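Local coordinates for protein 16S rRNA methylase (Uncultured bacterium, PDB 7JLZ) that probably methylates N1 of adenine 1408 in the 16S rRNA of the 30S ribosomal subunit, a modification that confers aminoglycoside resistance, at residues 160-163 with 164-168. Sequence-based numbering, arbitrary orientation.
Sequences KSTV and IPIFE
The ring of F167 meets V163 at its edge: the carbonyl O of V163 lies near the ring plane, 3.3 Å from F167 CD2, while V163 CG1 approaches CE2 of the ring at 4.3 Å. Over one face sits CG2 of I166, its sequence neighbour, and the ring of F209 on strand 205-211 meets F167 with the planes at about 45°, which ties the helix to the sheet. These pairs belong to a proline-kinked helix, 156-168, of a Rossmann-like methyltransferase fold, and the kink follows from P165, whose nitrogen carries no hydrogen for the preceding turn. The ring of P165 fits as a knob among K160, S161, T162 and V163; its CD lies 3.3 Å from K160 O, and CG lies 3.5 Å from S161 O. An i to i+4 bond bridges the kink, I166 N donating to T162 O at 3.2 Å with an N-H...O angle of 159°. The T162 and I166 side chains run alongside each other in a common direction, and both touch L149. With chi1 of -63° placing T162 OG1 beside the backbone N, CG2 is left anti to that N and reaches I166 CD1 at 3.8 Å. On another side of the helix the K160 chain, folded at chi2 and chi3, crosses I164 obliquely, bringing K160 CD to 3.9 Å from I164 CD1.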
loop_
_atom_site.group_PDB
_atom_site.type_symbol
_atom_site.label_atom_id
_atom_site.label_comp_id
_atom_site.label_asym_id
_atom_site.label_seq_id
_atom_site.Cartn_x
_atom_site.Cartn_y
_atom_site.Cartn_z
ATOM N N LYS A 160 23.772 -3.795 3.680
ATOM C CA LYS A 160 24.430 -2.509 3.442
ATOM C C LYS A 160 24.742 -2.298 1.966
ATOM O O LYS A 160 24.682 -1.167 1.472
ATOM C CB LYS A 160 25.716 -2.411 4.268
ATOM C CG LYS A 160 25.495 -2.161 5.742
ATOM C CD LYS A 160 24.844 -0.811 5.971
ATOM C CE LYS A 160 25.802 0.327 5.653
ATOM N NZ LYS A 160 25.092 1.640 5.628
ATOM N N SER A 161 25.108 -3.361 1.251
ATOM C CA SER A 161 25.568 -3.212 -0.124
ATOM C C SER A 161 24.463 -3.382 -1.156
ATOM O O SER A 161 24.625 -2.927 -2.291
ATOM C CB SER A 161 26.689 -4.213 -0.426
ATOM O OG SER A 161 26.152 -5.490 -0.721
ATOM N N THR A 162 23.352 -4.015 -0.798
ATOM C CA THR A 162 22.315 -4.266 -1.790
ATOM C C THR A 162 20.969 -3.702 -1.368
ATOM O O THR A 162 20.370 -2.906 -2.102
ATOM C CB THR A 162 22.183 -5.765 -2.066
ATOM O OG1 THR A 162 23.407 -6.251 -2.629
ATOM C CG2 THR A 162 21.018 -6.023 -3.032
ATOM N N VAL A 163 20.480 -4.099 -0.192
ATOM C CA VAL A 163 19.116 -3.740 0.188
ATOM C C VAL A 163 18.984 -2.236 0.368
ATOM O O VAL A 163 18.155 -1.593 -0.276
ATOM C CB VAL A 163 18.682 -4.493 1.456
ATOM C CG1 VAL A 163 17.255 -4.097 1.819
ATOM C CG2 VAL A 163 18.772 -5.982 1.219
ATOM N N ILE A 164 19.798 -1.653 1.250
ATOM C CA ILE A 164 19.657 -0.226 1.540
ATOM C C ILE A 164 19.860 0.629 0.293
ATOM O O ILE A 164 19.034 1.528 0.052
ATOM C CB ILE A 164 20.575 0.170 2.712
ATOM C CG1 ILE A 164 20.045 -0.411 4.027
ATOM C CG2 ILE A 164 20.689 1.682 2.825
ATOM C CD1 ILE A 164 21.073 -0.390 5.164
ATOM N N PRO A 165 20.885 0.408 -0.549
ATOM C CA PRO A 165 21.048 1.285 -1.729
ATOM C C PRO A 165 19.889 1.228 -2.711
ATOM O O PRO A 165 19.535 2.261 -3.296
ATOM C CB PRO A 165 22.349 0.775 -2.372
ATOM C CG PRO A 165 23.087 0.084 -1.275
ATOM C CD PRO A 165 22.019 -0.531 -0.417
ATOM N N ILE A 166 19.294 0.047 -2.919
ATOM C CA ILE A 166 18.167 -0.065 -3.845
ATOM C C ILE A 166 17.062 0.912 -3.471
ATOM O O ILE A 166 16.440 1.541 -4.338
ATOM C CB ILE A 166 17.649 -1.514 -3.880
ATOM C CG1 ILE A 166 18.564 -2.379 -4.749
ATOM C CG2 ILE A 166 16.215 -1.567 -4.379
ATOM C CD1 ILE A 166 18.293 -3.859 -4.649
ATOM N N PHE A 167 16.801 1.063 -2.178
ATOM C CA PHE A 167 15.688 1.895 -1.749
ATOM C C PHE A 167 16.086 3.346 -1.531
ATOM O O PHE A 167 15.246 4.239 -1.686
ATOM C CB PHE A 167 15.071 1.314 -0.481
ATOM C CG PHE A 167 14.339 0.035 -0.722
ATOM C CD1 PHE A 167 13.101 0.050 -1.339
ATOM C CD2 PHE A 167 14.891 -1.181 -0.360
ATOM C CE1 PHE A 167 12.406 -1.129 -1.574
ATOM C CE2 PHE A 167 14.206 -2.368 -0.592
ATOM C CZ PHE A 167 12.964 -2.336 -1.200
ATOM N N GLU A 168 17.346 3.605 -1.180
ATOM C CA GLU A 168 17.793 4.991 -1.098
ATOM C C GLU A 168 17.744 5.661 -2.464
ATOM O O GLU A 168 17.510 6.874 -2.556
ATOM C CB GLU A 168 19.199 5.053 -0.498
ATOM C CG GLU A 168 19.205 4.790 1.000
ATOM C CD GLU A 168 20.555 5.006 1.640
ATOM O OE1 GLU A 168 21.583 4.772 0.970
ATOM O OE2 GLU A 168 20.582 5.415 2.820
#